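Local structure of glyoxalase family protein (Bacillus cereus, 1ZSW) at residues 59-64 with 313-318; 67-72 with 330-335. The protein is of unknown function but binds a zinc ion and belongs to the glyoxalase/bleomycin resistance/dioxygenase superfamily, so it may be a metal-dependent enzyme. All coordinates share one frame; numbering follows the deposited sequence. Where two conformers were deposited one is given.

Contact 1: 59-64 with 313-318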
loop_
_atom_site.group_PDB
_atom_site.type_symbol
_atom_site.label_atom_id
_atom_site.label_comp_id
_atom_site.label_asym_id
_atom_site.label_seq_id
_atom_site.Cartn_x
_atom_site.Cartn_y
_atom_site.Cartn_z
ATOM N N MET A 59 -7.698 13.529 -5.225
ATOM C CA MET A 59 -6.727 14.329 -5.927
ATOM C C MET A 59 -6.429 15.450 -4.961
ATOM O O MET A 59 -7.280 16.324 -4.745
ATOM C CB MET A 59 -7.315 14.876 -7.226
ATOM C CG MET A 59 -6.423 15.830 -7.958
ATOM S SD MET A 59 -6.990 16.120 -9.656
ATOM C CE MET A 59 -8.631 16.787 -9.372
ATOM N N THR A 60 -5.240 15.416 -4.376
ATOM C CA THR A 60 -4.871 16.439 -3.349
ATOM C C THR A 60 -3.403 16.808 -3.493
ATOM O O THR A 60 -2.820 16.643 -4.587
ATOM C CB THR A 60 -5.315 15.967 -1.933
ATOM O OG1 THR A 60 -5.163 17.026 -0.959
ATOM C CG2 THR A 60 -4.533 14.744 -1.487
ATOM N N VAL A 61 -2.826 17.374 -2.424
ATOM C CA VAL A 61 -1.406 17.751 -2.384
ATOM C C VAL A 61 -0.754 17.123 -1.168
ATOM O O VAL A 61 -1.444 16.715 -0.222
ATOM C CB VAL A 61 -1.192 19.289 -2.392
ATOM C CG1 VAL A 61 -1.706 19.920 -3.712
ATOM C CG2 VAL A 61 -1.796 19.975 -1.145
ATOM N N ASN A 62 0.565 16.973 -1.236
ATOM C CA ASN A 62 1.375 16.469 -0.127
ATOM C C ASN A 62 1.182 17.441 1.021
ATOM O O ASN A 62 1.442 18.632 0.863
ATOM C CB ASN A 62 2.834 16.405 -0.573
ATOM C CG ASN A 62 3.787 15.862 0.508
ATOM O OD1 ASN A 62 3.444 15.765 1.679
ATOM N ND2 ASN A 62 5.007 15.510 0.092
ATOM N N GLN A 63 0.665 16.938 2.143
ATOM C CA GLN A 63 0.330 17.809 3.275
ATOM C C GLN A 63 1.581 18.465 3.843
ATOM O O GLN A 63 1.496 19.543 4.421
ATOM C CB GLN A 63 -0.457 17.054 4.363
ATOM C CG GLN A 63 -1.872 16.654 3.903
ATOM C CD GLN A 63 -2.616 15.749 4.886
ATOM O OE1 GLN A 63 -3.594 15.086 4.520
ATOM N NE2 GLN A 63 -2.172 15.725 6.128
ATOM N N ASP A 64 2.730 17.813 3.645
ATOM C CA ASP A 64 4.030 18.320 4.105
ATOM C C ASP A 64 4.699 19.226 3.053
ATOM O O ASP A 64 5.747 19.824 3.321
ATOM C CB ASP A 64 4.966 17.158 4.490
ATOM C CG ASP A 64 4.419 16.293 5.637
ATOM O OD1 ASP A 64 3.515 16.750 6.382
ATOM O OD2 ASP A 64 4.911 15.150 5.806
ATOM N N GLU A 313 -12.861 13.979 -7.982
ATOM C CA GLU A 313 -13.154 14.785 -9.157
ATOM C C GLU A 313 -12.536 16.180 -9.152
ATOM O O GLU A 313 -12.184 16.707 -10.214
ATOM C CB GLU A 313 -14.667 14.885 -9.345
ATOM C CG GLU A 313 -15.321 13.544 -9.637
ATOM C CD GLU A 313 -16.800 13.666 -9.919
ATOM O OE1 GLU A 313 -17.307 14.814 -9.978
ATOM O OE2 GLU A 313 -17.447 12.608 -10.072
ATOM N N LYS A 314 -12.417 16.783 -7.975
ATOM C CA LYS A 314 -11.757 18.078 -7.884
ATOM C C LYS A 314 -10.622 18.049 -6.883
ATOM O O LYS A 314 -10.383 17.026 -6.237
ATOM C CB LYS A 314 -12.750 19.206 -7.586
ATOM C CG LYS A 314 -13.577 19.044 -6.328
ATOM C CD LYS A 314 -14.855 19.887 -6.435
ATOM C CE LYS A 314 -15.362 20.362 -5.065
ATOM N NZ LYS A 314 -15.625 19.244 -4.089
ATOM N N LEU A 315 -9.915 19.171 -6.776
ATOM C CA LEU A 315 -8.755 19.270 -5.902
ATOM C C LEU A 315 -9.194 19.458 -4.477
ATOM O O LEU A 315 -9.710 20.527 -4.125
ATOM C CB LEU A 315 -7.858 20.425 -6.319
ATOM C CG LEU A 315 -6.577 20.614 -5.502
ATOM C CD1 LEU A 315 -5.607 19.447 -5.741
ATOM C CD2 LEU A 315 -5.920 21.928 -5.868
ATOM N N ASP A 316 -9.016 18.410 -3.675
ATOM C CA ASP A 316 -9.416 18.422 -2.278
ATOM C C ASP A 316 -8.250 18.802 -1.400
ATOM O O ASP A 316 -7.108 18.415 -1.656
ATOM C CB ASP A 316 -9.964 17.062 -1.856
ATOM C CG ASP A 316 -11.306 16.744 -2.521
ATOM O OD1 ASP A 316 -12.056 17.692 -2.879
ATOM O OD2 ASP A 316 -11.615 15.541 -2.685
ATOM N N LEU A 317 -8.541 19.575 -0.360
ATOM C CA LEU A 317 -7.511 20.028 0.560
ATOM C C LEU A 317 -7.957 19.772 1.980
ATOM O O LEU A 317 -9.158 19.823 2.275
ATOM C CB LEU A 317 -7.213 21.513 0.369
ATOM C CG LEU A 317 -6.661 21.932 -0.989
ATOM C CD1 LEU A 317 -6.696 23.435 -1.121
ATOM C CD2 LEU A 317 -5.249 21.350 -1.224
ATOM N N PRO A 318 -6.991 19.486 2.864
ATOM C CA PRO A 318 -7.276 19.381 4.286
ATOM C C PRO A 318 -7.649 20.803 4.742
ATOM O O PRO A 318 -7.178 21.762 4.133
ATOM C CB PRO A 318 -5.933 18.926 4.880
ATOM C CG PRO A 318 -4.891 19.381 3.881
ATOM C CD PRO A 318 -5.559 19.281 2.544
HETATM O O HOH W 1 -10.356 14.660 -4.748
#

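Contact 2: 67-72 with 330-335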
loop_
_atom_site.group_PDB
_atom_site.type_symbol
_atom_site.label_atom_id
_atom_site.label_comp_id
_atom_site.label_asym_id
_atom_site.label_seq_id
_atom_site.Cartn_x
_atom_site.Cartn_y
_atom_site.Cartn_z
ATOM N N SER A 67 3.051 22.018 -2.799
ATOM C CA SER A 67 3.392 22.253 -4.211
ATOM C C SER A 67 3.361 20.959 -5.052
ATOM O O SER A 67 3.450 20.994 -6.295
ATOM C CB SER A 67 4.767 22.909 -4.330
ATOM O OG SER A 67 5.805 21.994 -4.035
ATOM N N MET A 68 3.204 19.827 -4.364
ATOM C CA MET A 68 3.325 18.523 -4.977
ATOM C C MET A 68 1.975 17.820 -4.994
ATOM O O MET A 68 1.371 17.702 -3.946
ATOM C CB MET A 68 4.299 17.734 -4.093
ATOM C CG MET A 68 4.555 16.344 -4.475
ATOM S SD MET A 68 5.740 15.636 -3.320
ATOM C CE MET A 68 7.107 16.817 -3.297
ATOM N N TYR A 69 1.524 17.323 -6.162
ATOM C CA TYR A 69 0.310 16.494 -6.208
ATOM C C TYR A 69 0.503 15.221 -5.403
ATOM O O TYR A 69 1.600 14.644 -5.365
ATOM C CB TYR A 69 -0.044 16.078 -7.632
ATOM C CG TYR A 69 -0.963 16.998 -8.452
ATOM C CD1 TYR A 69 -0.542 17.519 -9.668
ATOM C CD2 TYR A 69 -2.251 17.295 -8.017
ATOM C CE1 TYR A 69 -1.385 18.329 -10.435
ATOM C CE2 TYR A 69 -3.103 18.110 -8.774
ATOM C CZ TYR A 69 -2.667 18.604 -9.982
ATOM O OH TYR A 69 -3.510 19.411 -10.727
ATOM N N HIS A 70 -0.582 14.793 -4.774
ATOM C CA HIS A 70 -0.687 13.509 -4.124
ATOM C C HIS A 70 -1.999 12.887 -4.629
ATOM O O HIS A 70 -3.091 13.386 -4.371
ATOM C CB HIS A 70 -0.644 13.648 -2.584
ATOM C CG HIS A 70 -0.472 12.357 -1.856
ATOM N ND1 HIS A 70 -0.658 12.240 -0.490
ATOM C CD2 HIS A 70 -0.162 11.112 -2.303
ATOM C CE1 HIS A 70 -0.431 10.988 -0.125
ATOM N NE2 HIS A 70 -0.143 10.283 -1.206
ATOM N N LEU A 71 -1.898 11.803 -5.406
ATOM C CA LEU A 71 -3.059 11.173 -6.008
ATOM C C LEU A 71 -3.317 9.785 -5.410
ATOM O O LEU A 71 -2.367 8.995 -5.228
ATOM C CB LEU A 71 -2.833 11.023 -7.530
ATOM C CG LEU A 71 -2.279 12.223 -8.305
ATOM C CD1 LEU A 71 -2.230 11.816 -9.742
ATOM C CD2 LEU A 71 -3.187 13.450 -8.139
ATOM N N PHE A 72 -4.555 9.507 -4.970
ATOM C CA PHE A 72 -4.881 8.172 -4.444
ATOM C C PHE A 72 -5.797 7.501 -5.444
ATOM O O PHE A 72 -6.670 8.147 -6.075
ATOM C CB PHE A 72 -5.669 8.193 -3.105
ATOM C CG PHE A 72 -4.888 8.635 -1.887
ATOM C CD1 PHE A 72 -4.612 9.981 -1.674
ATOM C CD2 PHE A 72 -4.507 7.705 -0.911
ATOM C CE1 PHE A 72 -3.937 10.401 -0.525
ATOM C CE2 PHE A 72 -3.823 8.112 0.252
ATOM C CZ PHE A 72 -3.537 9.466 0.438
ATOM N N ALA A 330 -2.947 27.886 -8.186
ATOM C CA ALA A 330 -2.175 28.644 -9.172
ATOM C C ALA A 330 -0.870 27.948 -9.570
ATOM O O ALA A 330 -0.430 28.068 -10.718
ATOM C CB ALA A 330 -1.904 30.051 -8.658
ATOM N N ASN A 331 -0.268 27.209 -8.634
ATOM C CA ASN A 331 1.007 26.523 -8.877
ATOM C C ASN A 331 0.865 25.097 -9.452
ATOM O O ASN A 331 1.867 24.438 -9.735
ATOM C CB ASN A 331 1.850 26.485 -7.598
ATOM C CG ASN A 331 3.323 26.208 -7.872
ATOM O OD1 ASN A 331 4.042 27.065 -8.393
ATOM N ND2 ASN A 331 3.779 25.010 -7.513
ATOM N N LEU A 332 -0.364 24.635 -9.659
ATOM C CA LEU A 332 -0.579 23.275 -10.169
ATOM C C LEU A 332 -1.149 23.245 -11.583
ATOM O O LEU A 332 -2.087 23.981 -11.899
ATOM C CB LEU A 332 -1.509 22.485 -9.239
ATOM C CG LEU A 332 -1.066 22.296 -7.788
ATOM C CD1 LEU A 332 -2.277 22.007 -6.912
ATOM C CD2 LEU A 332 -0.014 21.206 -7.647
ATOM N N ALA A 333 -0.585 22.382 -12.424
ATOM C CA ALA A 333 -1.127 22.136 -13.760
ATOM C C ALA A 333 -2.266 21.146 -13.645
ATOM O O ALA A 333 -2.169 20.179 -12.879
ATOM C CB ALA A 333 -0.064 21.587 -14.669
ATOM N N PRO A 334 -3.358 21.371 -14.398
ATOM C CA PRO A 334 -4.471 20.421 -14.341
ATOM C C PRO A 334 -4.047 19.032 -14.825
ATOM O O PRO A 334 -3.149 18.911 -15.660
ATOM C CB PRO A 334 -5.509 21.026 -15.293
ATOM C CG PRO A 334 -4.761 22.006 -16.133
ATOM C CD PRO A 334 -3.630 22.503 -15.308
ATOM N N ILE A 335 -4.669 17.990 -14.289
ATOM C CA ILE A 335 -4.358 16.645 -14.757
ATOM C C ILE A 335 -5.180 16.370 -16.004
ATOM O O ILE A 335 -6.406 16.429 -15.977
ATOM C CB ILE A 335 -4.544 15.591 -13.655
ATOM C CG1 ILE A 335 -3.372 15.699 -12.675
ATOM C CG2 ILE A 335 -4.637 14.172 -14.251
ATOM C CD1 ILE A 335 -3.665 15.180 -11.324
#

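Contact 1: 59-64 with 313-318
Thr60 and Asp316 meet at the tight part of this contact. Thr60 holds OG1 anti to its backbone N (chi1 -171°). This turns the hydroxyl to the carbonyl of Asp316, and OG1 donates to Asp316 O at a very short 2.5 Å. The backbone of Asp316 is used twice: its N donates to Met59 O, one residue before Thr60, at 2.9 Å, and the bond is nearly straight at 162°. The two segments run in nearly the same direction here. Apolar groups fill in beside these bonds. Leu315 CD1 lies 3.9 Å from Thr60 CA, and Val61 CG2 meets Leu317 CD2 at 3.7 Å. The Met59 chain bends at its last torsion and lays CE 3.4 Å from Lys314 C.

At the backbone N of Met59 a water bridges the segments: it accepts from Met59 N and donates to Lys314 O and Asp316 OD2. The rest is looser. Lys314 and Glu313 point away and are exposed. At the far end Gln63 and Pro318 only brush past each other through their CG atoms.

Strand 55-62 is an outermost strand of its sheet, and 313-318 runs along it. Strand 69-74 pairs with its other edge. Helix 325-330 packs on Val61, Leu315 and Leu317.

Contact 2: 67-72 with 330-335
Tyr69 is the centre of this contact, and its ring lies between Leu332 and Ile335. The interactions fall into three main kinds.

The first is CH-pi packing. Leu332 CD2 sits over one face of the ring, 4.2 Å from the centroid and 7° off the normal. Ile335 CD1 sits over the opposite face at 3.8 Å from the centroid, again above the centre. Ile335 carries CG1 anti to its carbonyl carbon (chi1 -75°), and the extended chain beyond it brings CD1 over the ring. A methyl on each face limits the tilt of the ring.

The second kind is polar. Tyr69 OH donates to Ala333 O at 2.6 Å. The hydroxyl stands above the carbonyl plane of Ala333, 40° out of it, while the oxygen lies in the plane of the ring. This bond fixes the outer end of the ring between its two methyl neighbours.

The third kind is plain apolar contact. Leu71 and Ile335 reach toward each other tip to tip, with CD2 and CD1 3.7 Å apart. Ile335 CD1 thus serves both the ring and the leucine. Leu332 CB also touches Tyr69 CZ.

At the exposed rim, Leu332 CD2 makes a van der Waals contact with Ser67 O. The Ser67 hydroxyl bonds to Asp65.

Ile335 also touches helix 41-51. The side chain of Leu71 is about 13 Å from the zinc. Strand 31-38, helix 41-51 and strands 55-62, 69-74 and 83-88 follow the beta-alpha-beta-beta-beta order of a vicinal oxygen chelate (VOC) module, and the irregular C-terminal tail packs on it.

How the contacts relate
From the N terminus the chain forms strand 55-62, turns a corner near 67 and 68, and returns as strand 69-74. These neighbours in the mixed sheet supply the first halves of contacts 1 and 2. Far along, past strand 292-300, segment 313-318 comes back to strand 55-62 and closes the loop of contact 1. Helix 325-330 follows, and 330-335 then closes the loop of contact 2 on strand 69-74. The segments alternate along the chain, so the two loops cross. The contacts touch: Thr60 O pairs with His70 N, and Asn62 N with Met68 O, as probable hydrogen bonds. Together they tie the C-terminal region to an N-terminal hairpin.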